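Long-range contacts in putative amino acid binding protein (Streptococcus mutans, PDB 4C0R), which probably serves as the extracellular substrate-binding component of an ABC importer, capturing glutathione for uptake through the TcyBC transporter: residues 5-16 and 62-70; 104-114 and 151-161. All blocks are in the same frame, centred on the assembly; numbering follows the deposited sequence.

Interaction 1: residues 5-16 and 62-70; sequences VTLATVGTTNPF and KYQIGANNI. With GDS (oxidized glutathione disulfide), chain C.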
loop_
_atom_site.group_PDB
_atom_site.type_symbol
_atom_site.label_atom_id
_atom_site.label_comp_id
_atom_site.label_asym_id
_atom_site.label_seq_id
_atom_site.Cartn_x
_atom_site.Cartn_y
_atom_site.Cartn_z
ATOM N N VAL A 5 -13.666 -16.007 -6.865
ATOM C CA VAL A 5 -13.416 -14.577 -6.660
ATOM C C VAL A 5 -11.933 -14.418 -6.931
ATOM O O VAL A 5 -11.131 -15.106 -6.302
ATOM C CB VAL A 5 -13.690 -14.161 -5.158
ATOM C CG1 VAL A 5 -13.084 -12.776 -4.790
ATOM C CG2 VAL A 5 -15.167 -14.197 -4.858
ATOM N N THR A 6 -11.527 -13.490 -7.801
ATOM C CA THR A 6 -10.100 -13.253 -8.009
ATOM C C THR A 6 -9.666 -11.951 -7.331
ATOM O O THR A 6 -10.225 -10.887 -7.556
ATOM C CB THR A 6 -9.743 -13.212 -9.482
ATOM O OG1 THR A 6 -10.105 -14.485 -10.059
ATOM C CG2 THR A 6 -8.267 -13.007 -9.692
ATOM N N LEU A 7 -8.727 -12.107 -6.408
ATOM C CA LEU A 7 -8.050 -10.979 -5.739
ATOM C C LEU A 7 -6.774 -10.663 -6.507
ATOM O O LEU A 7 -5.914 -11.530 -6.697
ATOM C CB LEU A 7 -7.778 -11.366 -4.275
ATOM C CG LEU A 7 -7.088 -10.271 -3.457
ATOM C CD1 LEU A 7 -7.341 -10.515 -1.970
ATOM C CD2 LEU A 7 -5.590 -10.166 -3.684
ATOM N N ALA A 8 -6.690 -9.427 -6.985
ATOM C CA ALA A 8 -5.509 -8.962 -7.732
ATOM C C ALA A 8 -4.568 -8.151 -6.853
ATOM O O ALA A 8 -5.003 -7.339 -6.037
ATOM C CB ALA A 8 -5.929 -8.139 -8.935
ATOM N N THR A 9 -3.258 -8.439 -6.993
ATOM C CA THR A 9 -2.253 -7.769 -6.226
ATOM C C THR A 9 -1.022 -7.570 -7.060
ATOM O O THR A 9 -0.889 -8.239 -8.063
ATOM C CB THR A 9 -1.950 -8.578 -4.949
ATOM O OG1 THR A 9 -1.128 -7.830 -4.071
ATOM C CG2 THR A 9 -1.273 -9.888 -5.285
ATOM N N VAL A 10 -0.102 -6.702 -6.645
ATOM C CA VAL A 10 1.151 -6.558 -7.395
ATOM C C VAL A 10 2.186 -7.527 -6.835
ATOM O O VAL A 10 2.970 -8.119 -7.593
ATOM C CB VAL A 10 1.700 -5.131 -7.355
ATOM C CG1 VAL A 10 2.866 -5.006 -8.294
ATOM C CG2 VAL A 10 0.611 -4.103 -7.755
ATOM N N GLY A 11 2.250 -7.705 -5.519
ATOM C CA GLY A 11 3.154 -8.676 -4.955
ATOM C C GLY A 11 4.606 -8.225 -4.929
ATOM O O GLY A 11 5.518 -9.072 -4.763
ATOM N N THR A 12 4.830 -6.902 -4.974
ATOM C CA THR A 12 6.167 -6.332 -4.853
ATOM C C THR A 12 6.295 -5.261 -3.798
ATOM O O THR A 12 7.130 -4.337 -3.903
ATOM C CB THR A 12 6.653 -5.758 -6.183
ATOM O OG1 THR A 12 5.773 -4.704 -6.572
ATOM C CG2 THR A 12 6.658 -6.897 -7.254
ATOM N N THR A 13 5.475 -5.361 -2.759
ATOM C CA THR A 13 5.409 -4.370 -1.705
ATOM C C THR A 13 5.486 -5.027 -0.321
ATOM O O THR A 13 4.476 -5.101 0.398
ATOM C CB THR A 13 4.139 -3.502 -1.860
ATOM O OG1 THR A 13 4.003 -3.076 -3.240
ATOM C CG2 THR A 13 4.159 -2.282 -0.972
ATOM N N ASN A 14 6.657 -5.493 0.008
ATOM C CA ASN A 14 6.872 -6.133 1.298
ATOM C C ASN A 14 6.643 -5.097 2.386
ATOM O O ASN A 14 7.146 -4.001 2.265
ATOM C CB ASN A 14 8.314 -6.645 1.282
ATOM C CG ASN A 14 8.796 -7.283 2.535
ATOM O OD1 ASN A 14 8.093 -7.596 3.480
ATOM N ND2 ASN A 14 10.122 -7.458 2.562
ATOM N N PRO A 15 5.884 -5.417 3.453
ATOM C CA PRO A 15 5.314 -6.703 3.855
ATOM C C PRO A 15 3.823 -6.858 3.623
ATOM O O PRO A 15 3.212 -7.750 4.160
ATOM C CB PRO A 15 5.571 -6.716 5.334
ATOM C CG PRO A 15 5.340 -5.282 5.719
ATOM C CD PRO A 15 5.879 -4.458 4.587
ATOM N N PHE A 16 3.235 -6.017 2.773
ATOM C CA PHE A 16 1.811 -6.108 2.488
ATOM C C PHE A 16 1.487 -7.195 1.494
ATOM O O PHE A 16 0.515 -7.917 1.630
ATOM C CB PHE A 16 1.213 -4.737 2.035
ATOM C CG PHE A 16 0.918 -3.834 3.212
ATOM C CD1 PHE A 16 1.948 -3.071 3.798
ATOM C CD2 PHE A 16 -0.333 -3.788 3.784
ATOM C CE1 PHE A 16 1.686 -2.338 4.882
ATOM C CE2 PHE A 16 -0.570 -3.046 4.883
ATOM C CZ PHE A 16 0.419 -2.334 5.434
ATOM N N LYS A 62 -12.931 -8.540 -14.506
ATOM C CA LYS A 62 -11.951 -9.594 -14.573
ATOM C C LYS A 62 -11.512 -9.910 -13.144
ATOM O O LYS A 62 -11.287 -11.042 -12.812
ATOM C CB LYS A 62 -10.721 -9.170 -15.372
ATOM C CG LYS A 62 -9.586 -10.182 -15.399
ATOM C CD LYS A 62 -8.439 -9.668 -16.285
ATOM C CE LYS A 62 -7.328 -10.699 -16.510
ATOM N NZ LYS A 62 -6.408 -10.255 -17.594
ATOM N N TYR A 63 -11.353 -8.874 -12.322
ATOM C CA TYR A 63 -10.986 -9.088 -10.928
ATOM C C TYR A 63 -12.113 -8.576 -10.050
ATOM O O TYR A 63 -12.830 -7.663 -10.442
ATOM C CB TYR A 63 -9.685 -8.303 -10.554
ATOM C CG TYR A 63 -8.482 -8.630 -11.388
ATOM C CD1 TYR A 63 -8.151 -9.935 -11.685
ATOM C CD2 TYR A 63 -7.684 -7.615 -11.885
ATOM C CE1 TYR A 63 -7.054 -10.237 -12.472
ATOM C CE2 TYR A 63 -6.568 -7.926 -12.665
ATOM C CZ TYR A 63 -6.282 -9.229 -12.945
ATOM O OH TYR A 63 -5.154 -9.530 -13.719
ATOM N N GLN A 64 -12.274 -9.141 -8.847
ATOM C CA GLN A 64 -13.301 -8.720 -7.891
ATOM C C GLN A 64 -12.762 -7.948 -6.689
ATOM O O GLN A 64 -13.471 -7.128 -6.142
ATOM C CB GLN A 64 -14.119 -9.908 -7.389
ATOM C CG GLN A 64 -14.999 -10.542 -8.463
ATOM C CD GLN A 64 -14.219 -11.190 -9.591
ATOM O OE1 GLN A 64 -13.387 -12.082 -9.372
ATOM N NE2 GLN A 64 -14.479 -10.742 -10.807
ATOM N N ILE A 65 -11.508 -8.237 -6.285
ATOM C CA ILE A 65 -10.910 -7.586 -5.120
ATOM C C ILE A 65 -9.537 -7.116 -5.542
ATOM O O ILE A 65 -8.850 -7.795 -6.318
ATOM C CB ILE A 65 -10.731 -8.550 -3.914
ATOM C CG1 ILE A 65 -12.011 -9.325 -3.644
ATOM C CG2 ILE A 65 -10.318 -7.746 -2.713
ATOM C CD1 ILE A 65 -11.869 -10.300 -2.509
ATOM N N GLY A 66 -9.114 -5.963 -5.042
ATOM C CA GLY A 66 -7.760 -5.470 -5.201
ATOM C C GLY A 66 -7.161 -5.275 -3.818
ATOM O O GLY A 66 -7.836 -4.814 -2.897
ATOM N N ALA A 67 -5.899 -5.633 -3.665
ATOM C CA ALA A 67 -5.216 -5.517 -2.362
ATOM C C ALA A 67 -3.754 -5.356 -2.610
ATOM O O ALA A 67 -3.144 -6.222 -3.216
ATOM C CB ALA A 67 -5.435 -6.715 -1.539
ATOM N N ASN A 68 -3.211 -4.235 -2.197
ATOM C CA ASN A 68 -1.786 -3.954 -2.261
ATOM C C ASN A 68 -1.495 -2.623 -1.541
ATOM O O ASN A 68 -1.128 -1.641 -2.169
ATOM C CB ASN A 68 -1.300 -3.880 -3.729
ATOM C CG ASN A 68 0.179 -4.170 -3.864
ATOM O OD1 ASN A 68 0.601 -5.262 -4.292
ATOM N ND2 ASN A 68 0.985 -3.217 -3.462
ATOM N N ASN A 69 -1.640 -2.576 -0.235
ATOM C CA ASN A 69 -1.332 -1.338 0.532
ATOM C C ASN A 69 -2.089 -0.125 -0.074
ATOM O O ASN A 69 -1.526 0.963 -0.213
ATOM C CB ASN A 69 0.169 -1.119 0.498
ATOM C CG ASN A 69 0.669 0.082 1.294
ATOM O OD1 ASN A 69 0.267 0.320 2.428
ATOM N ND2 ASN A 69 1.590 0.820 0.690
ATOM N N ILE A 70 -3.359 -0.334 -0.405
ATOM C CA ILE A 70 -4.112 0.673 -1.155
ATOM C C ILE A 70 -4.798 1.688 -0.279
ATOM O O ILE A 70 -5.574 1.337 0.584
ATOM C CB ILE A 70 -5.161 -0.014 -2.025
ATOM C CG1 ILE A 70 -4.485 -0.894 -3.077
ATOM C CG2 ILE A 70 -6.096 0.974 -2.743
ATOM C CD1 ILE A 70 -5.471 -1.876 -3.831
HETATM C CD1 GDS C . 4.761 -0.726 -11.474
HETATM N N2 GDS C . 5.833 -0.627 -10.475
HETATM C CA2 GDS C . 5.866 -1.673 -9.519
HETATM C C2 GDS C . 6.570 -2.941 -9.854
HETATM O O2 GDS C . 6.277 -4.006 -9.271
HETATM C CB2 GDS C . 5.215 -1.616 -8.191
HETATM S SG2 GDS C . 4.536 -0.017 -7.804
HETATM N N3 GDS C . 7.595 -2.885 -10.875
HETATM C CA3 GDS C . 8.252 -4.119 -11.305
HETATM C C3 GDS C . 7.623 -4.401 -12.667
HETATM O OE3 GDS C . 8.312 -4.889 -13.618
HETATM O OE4 GDS C . 6.405 -4.152 -12.907
HETATM N N4 GDS C . 4.330 1.460 -4.923
HETATM C CA4 GDS C . 5.679 1.972 -4.933
HETATM C C4 GDS C . 5.691 3.391 -5.384
HETATM O OE5 GDS C . 4.654 4.118 -5.309
HETATM O OE6 GDS C . 6.797 3.850 -5.783
HETATM C C5 GDS C . 4.125 0.083 -4.599
HETATM O O5 GDS C . 5.084 -0.626 -4.297
HETATM C CA5 GDS C . 2.740 -0.362 -4.752
HETATM N N5 GDS C . 1.699 0.514 -4.405
HETATM C CB5 GDS C . 2.522 -1.270 -5.917
HETATM S SG5 GDS C . 2.556 -0.288 -7.442
HETATM C CA6 GDS C . -0.265 4.041 -1.953
HETATM C C6 GDS C . -1.470 4.080 -2.879
HETATM O OE7 GDS C . -1.330 4.577 -4.030
HETATM O OE8 GDS C . -2.577 3.614 -2.516
HETATM N N6 GDS C . -0.748 3.640 -0.618
HETATM C CB6 GDS C . 0.783 3.123 -2.469
HETATM C CG6 GDS C . 0.125 1.813 -2.958
HETATM C CD6 GDS C . 1.237 0.798 -3.119
HETATM O O6 GDS C . 1.770 0.163 -2.198
HETATM O O HOH W 1 -12.864 -14.348 -10.884
#
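Strands 5-9 and 65-67 run parallel, their axes 27° apart, as neighbours in the central sheet of one lobe of a periplasmic-binding-protein fold (family 3 solute-binding proteins). Leu-7 pairs with Ile-65 and Ala-8 with Gly-66; Ala-8 N donates to Ile-65 O (2.8 Å) and Ala-8 O receives Ala-67 N. Ahead of this pairing, Thr-6 O accepts both Gln-64 N and Ile-65 N, while the Gln-64 side chain, bent at chi2 (65°), curls back to bring OE1 to Thr-6 N at 2.8 Å in a nearly straight bond. On one face of the sheet Leu-7 packs on Ile-65 and Ala-67, beneath helix 27-36. On the other, Ala-8 CB sits over the Tyr-63 ring, 3.6 Å from its centroid, a CH-pi contact. Beyond the strands the chain reaches the ligand pocket, where Asn-68 holds the turn after Thr-9: its OD1 accepts Val-10 N (2.8 Å) from above the amide plane and Gly-11 N (3.2 Å) nearly end-on, and its ND2 donates in plane to Thr-13 OG1. Thr-13 OG1 in turn donates to O5 of the bound oxidized glutathione, so Asn-68, itself lining the pocket, helps to position a ligand-binding hydroxyl. Asn-69 ND2 donates to ligand O6 at 3.0 Å, while Asn-69 OD1 lies 3.8 Å above the centre of the Phe-16 ring.

Interaction 2: residues 104-114 and 151-161; sequences YNDIAGHSTQV and NVSDGKYDFKI. With CD (cadmium ion), chain F; CD (cadmium ion), chain M; GDS (oxidized glutathione disulfide), chain C.
Phe-159 holds CG between its backbone N and carbonyl carbon (chi1 69°), which swings the ring between Ile-107 and Thr-112; Gln-113, extended beyond CG (chi2 -176°), lays its amide over Tyr-157. These side chains join strand 111-114 to the segment that leaves helix 145-153 and enters strand 160-163, within the second lobe of the binding-protein fold. Ile-107 CG2 lies over the centre of the Phe-159 ring, 3.8 Å from the centroid, and Thr-112 CB covers the opposite face nearer the rim, with His-110 CB at the edge. Gln-113 CG stands 3.4 Å from the Tyr-157 centroid, and its amide stacks on that ring with the planes 7° apart. Asn-151 ND2 fixes the rotation of this amide by donating to Gln-113 OE1 at 2.9 Å, with OE1 in the Asn-151 amide plane. The Thr-112 hydroxyl donates to Phe-159 O (2.9 Å) and accepts from a water that in turn receives Ile-161 N. At the outer end Asp-158 N donates to Ser-111 O, and Asp-158 OD2 returns the link by accepting Ser-111 N at 2.9 Å from above the carboxylate plane. Both carboxylate oxygens of Asp-158, OD1 and OD2, also chelate a cadmium ion, while His-110 NE2 binds a second, shared with Asp-100. At the inner end Lys-160 NZ donates to Gln-113 O (3.0 Å) and to ligand OE6 (2.7 Å). With Gln-148 as a further partner, its ammonium group is held by three acceptors, and the ligand carboxylate probably favours its charged form.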
loop_
_atom_site.group_PDB
_atom_site.type_symbol
_atom_site.label_atom_id
_atom_site.label_comp_id
_atom_site.label_asym_id
_atom_site.label_seq_id
_atom_site.Cartn_x
_atom_site.Cartn_y
_atom_site.Cartn_z
ATOM N N TYR A 104 9.639 18.036 4.931
ATOM C CA TYR A 104 8.991 17.891 3.641
ATOM C C TYR A 104 9.429 18.952 2.642
ATOM O O TYR A 104 9.728 18.635 1.505
ATOM C CB TYR A 104 7.460 17.917 3.810
ATOM C CG TYR A 104 6.643 17.593 2.565
ATOM C CD1 TYR A 104 6.881 16.452 1.819
ATOM C CD2 TYR A 104 5.572 18.392 2.179
ATOM C CE1 TYR A 104 6.122 16.159 0.715
ATOM C CE2 TYR A 104 4.794 18.096 1.075
ATOM C CZ TYR A 104 5.063 16.976 0.346
ATOM O OH TYR A 104 4.288 16.662 -0.752
ATOM N N ASN A 105 9.414 20.217 3.039
ATOM C CA ASN A 105 9.657 21.263 2.044
ATOM C C ASN A 105 11.068 21.260 1.478
ATOM O O ASN A 105 11.318 21.820 0.426
ATOM C CB ASN A 105 9.342 22.636 2.599
ATOM C CG ASN A 105 7.845 22.970 2.561
ATOM O OD1 ASN A 105 6.959 22.133 2.252
ATOM N ND2 ASN A 105 7.555 24.202 2.927
ATOM N N ASP A 106 11.980 20.595 2.164
ATOM C CA ASP A 106 13.361 20.511 1.735
ATOM C C ASP A 106 13.506 19.652 0.470
ATOM O O ASP A 106 14.579 19.630 -0.107
ATOM C CB ASP A 106 14.221 19.880 2.833
ATOM C CG ASP A 106 14.344 20.741 4.089
ATOM O OD1 ASP A 106 14.206 21.985 3.986
ATOM O OD2 ASP A 106 14.609 20.192 5.163
ATOM N N ILE A 107 12.445 18.943 0.041
ATOM C CA ILE A 107 12.537 18.135 -1.161
ATOM C C ILE A 107 12.596 19.028 -2.380
ATOM O O ILE A 107 12.940 18.579 -3.486
ATOM C CB ILE A 107 11.348 17.137 -1.328
ATOM C CG1 ILE A 107 10.021 17.876 -1.492
ATOM C CG2 ILE A 107 11.355 16.165 -0.147
ATOM C CD1 ILE A 107 8.792 16.963 -1.638
ATOM N N ALA A 108 12.246 20.296 -2.195
ATOM C CA ALA A 108 12.200 21.211 -3.353
ATOM C C ALA A 108 13.560 21.189 -4.067
ATOM O O ALA A 108 14.617 21.280 -3.428
ATOM C CB ALA A 108 11.845 22.630 -2.903
ATOM N N GLY A 109 13.510 21.058 -5.386
ATOM C CA GLY A 109 14.698 21.026 -6.209
ATOM C C GLY A 109 15.421 19.689 -6.339
ATOM O O GLY A 109 16.389 19.544 -7.089
ATOM N N HIS A 110 14.951 18.681 -5.592
ATOM C CA HIS A 110 15.578 17.382 -5.574
ATOM C C HIS A 110 14.839 16.370 -6.498
ATOM O O HIS A 110 13.744 16.642 -6.997
ATOM C CB HIS A 110 15.609 16.889 -4.142
ATOM C CG HIS A 110 16.610 17.584 -3.263
ATOM N ND1 HIS A 110 16.256 18.602 -2.399
ATOM C CD2 HIS A 110 17.926 17.331 -3.021
ATOM C CE1 HIS A 110 17.313 18.973 -1.694
ATOM N NE2 HIS A 110 18.334 18.209 -2.040
ATOM N N SER A 111 15.473 15.236 -6.713
ATOM C CA SER A 111 14.957 14.260 -7.662
ATOM C C SER A 111 14.461 13.024 -6.920
ATOM O O SER A 111 15.037 12.621 -5.926
ATOM C CB SER A 111 16.044 13.894 -8.675
ATOM O OG SER A 111 15.516 13.188 -9.797
ATOM N N THR A 112 13.373 12.454 -7.454
ATOM C CA THR A 112 12.763 11.269 -6.888
ATOM C C THR A 112 12.187 10.435 -8.018
ATOM O O THR A 112 11.971 10.914 -9.120
ATOM C CB THR A 112 11.647 11.647 -5.892
ATOM O OG1 THR A 112 11.258 10.454 -5.221
ATOM C CG2 THR A 112 10.450 12.175 -6.552
ATOM N N GLN A 113 11.927 9.182 -7.706
ATOM C CA GLN A 113 11.241 8.265 -8.583
ATOM C C GLN A 113 9.816 8.081 -8.083
ATOM O O GLN A 113 9.564 8.094 -6.853
ATOM C CB GLN A 113 11.935 6.929 -8.626
ATOM C CG GLN A 113 13.283 6.989 -9.447
ATOM C CD GLN A 113 13.927 5.617 -9.576
ATOM O OE1 GLN A 113 14.334 5.010 -8.609
ATOM N NE2 GLN A 113 13.995 5.122 -10.792
ATOM N N VAL A 114 8.905 7.966 -9.033
ATOM C CA VAL A 114 7.476 7.719 -8.745
ATOM C C VAL A 114 6.908 6.725 -9.735
ATOM O O VAL A 114 7.472 6.516 -10.828
ATOM C CB VAL A 114 6.644 8.984 -8.770
ATOM C CG1 VAL A 114 7.068 9.894 -7.598
ATOM C CG2 VAL A 114 6.807 9.735 -10.095
ATOM N N ASN A 151 18.089 2.699 -4.970
ATOM C CA ASN A 151 18.611 3.792 -5.812
ATOM C C ASN A 151 18.894 5.059 -4.990
ATOM O O ASN A 151 19.808 5.830 -5.298
ATOM C CB ASN A 151 17.633 4.191 -6.892
ATOM C CG ASN A 151 17.691 3.280 -8.103
ATOM O OD1 ASN A 151 18.638 2.498 -8.281
ATOM N ND2 ASN A 151 16.681 3.382 -8.946
ATOM N N VAL A 152 18.109 5.288 -3.949
ATOM C CA VAL A 152 18.397 6.440 -3.077
ATOM C C VAL A 152 19.691 6.130 -2.290
ATOM O O VAL A 152 20.589 6.993 -2.195
ATOM C CB VAL A 152 17.196 6.742 -2.111
ATOM C CG1 VAL A 152 17.549 7.846 -1.073
ATOM C CG2 VAL A 152 15.986 7.169 -2.892
ATOM N N SER A 153 19.803 4.926 -1.754
ATOM C CA SER A 153 21.002 4.506 -1.023
ATOM C C SER A 153 22.230 4.709 -1.913
ATOM O O SER A 153 23.282 5.162 -1.452
ATOM C CB SER A 153 20.869 3.042 -0.611
ATOM O OG SER A 153 21.932 2.617 0.201
ATOM N N ASP A 154 22.102 4.397 -3.196
ATOM C CA ASP A 154 23.242 4.468 -4.132
ATOM C C ASP A 154 23.499 5.852 -4.678
ATOM O O ASP A 154 24.424 6.046 -5.473
ATOM C CB ASP A 154 22.998 3.531 -5.326
ATOM C CG ASP A 154 23.061 2.084 -4.953
ATOM O OD1 ASP A 154 23.678 1.736 -3.928
ATOM O OD2 ASP A 154 22.471 1.259 -5.687
ATOM N N GLY A 155 22.642 6.812 -4.330
ATOM C CA GLY A 155 22.764 8.160 -4.827
ATOM C C GLY A 155 22.226 8.485 -6.190
ATOM O O GLY A 155 22.472 9.552 -6.722
ATOM N N LYS A 156 21.447 7.589 -6.787
ATOM C CA LYS A 156 20.926 7.857 -8.088
ATOM C C LYS A 156 19.790 8.848 -8.087
ATOM O O LYS A 156 19.507 9.524 -9.089
ATOM C CB LYS A 156 20.419 6.553 -8.730
ATOM C CG LYS A 156 21.520 5.584 -9.013
ATOM C CD LYS A 156 20.994 4.478 -9.909
ATOM N N TYR A 157 19.071 8.839 -6.972
ATOM C CA TYR A 157 17.981 9.777 -6.737
ATOM C C TYR A 157 18.114 10.239 -5.309
ATOM O O TYR A 157 18.794 9.614 -4.519
ATOM C CB TYR A 157 16.622 9.090 -6.990
ATOM C CG TYR A 157 16.469 8.742 -8.426
ATOM C CD1 TYR A 157 16.031 9.694 -9.343
ATOM C CD2 TYR A 157 16.823 7.481 -8.872
ATOM C CE1 TYR A 157 15.940 9.386 -10.692
ATOM C CE2 TYR A 157 16.750 7.178 -10.231
ATOM C CZ TYR A 157 16.305 8.123 -11.108
ATOM O OH TYR A 157 16.237 7.808 -12.449
ATOM N N ASP A 158 17.493 11.366 -4.969
ATOM C CA ASP A 158 17.787 12.015 -3.713
ATOM C C ASP A 158 16.917 11.601 -2.518
ATOM O O ASP A 158 17.345 11.691 -1.380
ATOM C CB ASP A 158 17.627 13.523 -3.886
ATOM C CG ASP A 158 18.555 14.121 -4.972
ATOM O OD1 ASP A 158 19.673 13.605 -5.157
ATOM O OD2 ASP A 158 18.110 15.118 -5.589
ATOM N N PHE A 159 15.683 11.194 -2.780
ATOM C CA PHE A 159 14.770 10.819 -1.720
ATOM C C PHE A 159 13.688 9.926 -2.297
ATOM O O PHE A 159 13.510 9.917 -3.537
ATOM C CB PHE A 159 14.096 12.045 -1.060
ATOM C CG PHE A 159 13.117 12.781 -1.932
ATOM C CD1 PHE A 159 13.530 13.809 -2.744
ATOM C CD2 PHE A 159 11.765 12.463 -1.932
ATOM C CE1 PHE A 159 12.653 14.490 -3.507
ATOM C CE2 PHE A 159 10.865 13.140 -2.675
ATOM C CZ PHE A 159 11.314 14.183 -3.495
ATOM N N LYS A 160 12.946 9.237 -1.414
ATOM C CA LYS A 160 11.726 8.514 -1.828
ATOM C C LYS A 160 10.688 8.657 -0.711
ATOM O O LYS A 160 10.974 8.382 0.441
ATOM C CB LYS A 160 12.019 7.029 -2.076
ATOM C CG LYS A 160 10.796 6.158 -2.388
ATOM C CD LYS A 160 10.109 6.566 -3.679
ATOM C CE LYS A 160 8.925 5.661 -3.969
ATOM N NZ LYS A 160 8.181 6.082 -5.172
ATOM N N ILE A 161 9.490 9.076 -1.087
ATOM C CA ILE A 161 8.355 9.139 -0.176
ATOM C C ILE A 161 7.501 7.866 -0.310
ATOM O O ILE A 161 7.139 7.453 -1.409
ATOM C CB ILE A 161 7.458 10.355 -0.407
ATOM C CG1 ILE A 161 8.267 11.640 -0.231
ATOM C CG2 ILE A 161 6.252 10.333 0.527
ATOM C CD1 ILE A 161 7.510 12.875 -0.657
HETATM CD CD CD F . 20.308 17.921 -1.240
HETATM CD CD CD M . 20.268 15.555 -6.449
HETATM C CD1 GDS C . 4.761 -0.726 -11.474
HETATM N N2 GDS C . 5.833 -0.627 -10.475
HETATM C CA2 GDS C . 5.866 -1.673 -9.519
HETATM C C2 GDS C . 6.570 -2.941 -9.854
HETATM O O2 GDS C . 6.277 -4.006 -9.271
HETATM C CB2 GDS C . 5.215 -1.616 -8.191
HETATM S SG2 GDS C . 4.536 -0.017 -7.804
HETATM N N3 GDS C . 7.595 -2.885 -10.875
HETATM C CA3 GDS C . 8.252 -4.119 -11.305
HETATM C C3 GDS C . 7.623 -4.401 -12.667
HETATM O OE3 GDS C . 8.312 -4.889 -13.618
HETATM O OE4 GDS C . 6.405 -4.152 -12.907
HETATM N N4 GDS C . 4.330 1.460 -4.923
HETATM C CA4 GDS C . 5.679 1.972 -4.933
HETATM C C4 GDS C . 5.691 3.391 -5.384
HETATM O OE5 GDS C . 4.654 4.118 -5.309
HETATM O OE6 GDS C . 6.797 3.850 -5.783
HETATM C C5 GDS C . 4.125 0.083 -4.599
HETATM O O5 GDS C . 5.084 -0.626 -4.297
HETATM C CA5 GDS C . 2.740 -0.362 -4.752
HETATM N N5 GDS C . 1.699 0.514 -4.405
HETATM C CB5 GDS C . 2.522 -1.270 -5.917
HETATM S SG5 GDS C . 2.556 -0.288 -7.442
HETATM C CA6 GDS C . -0.265 4.041 -1.953
HETATM C C6 GDS C . -1.470 4.080 -2.879
HETATM O OE7 GDS C . -1.330 4.577 -4.030
HETATM O OE8 GDS C . -2.577 3.614 -2.516
HETATM N N6 GDS C . -0.748 3.640 -0.618
HETATM C CB6 GDS C . 0.783 3.123 -2.469
HETATM C CG6 GDS C . 0.125 1.813 -2.958
HETATM C CD6 GDS C . 1.237 0.798 -3.119
HETATM O O6 GDS C . 1.770 0.163 -2.198
HETATM O O HOH W 2 18.300 12.115 -9.918
HETATM O O HOH W 3 8.954 10.283 -3.664
HETATM O O HOH W 4 15.609 2.686 -12.081
HETATM O O HOH W 5 13.024 7.836 -5.358
HETATM O O HOH W 6 13.181 6.659 -13.454
HETATM O O HOH W 7 21.836 19.517 -2.019
HETATM O O HOH W 8 19.995 13.532 -8.037
HETATM O O HOH W 9 19.588 17.471 -6.597
#

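In the fold
Interaction 1 closes before interaction 2 opens along the chain. Their centres lie 27 Å apart on opposite sides of the chain's centre, with nearest atoms about 9 Å apart and no direct touch. Both reach the same mixed sheet, which the long strand 81-96 helps to join: it pairs with strand 191-196, the neighbour of 65-71, and with strand 160-163, which begins in segment 151-161. Even so, segments 5-16 and 62-70 belong to one lobe, 104-114 and 151-161 to the other, and oxidized glutathione lies between them, hydrogen-bonded from both. This two-lobed arrangement is consistent with the clamshell closure of family 3 binding proteins, in which the ligand bridges the cleft.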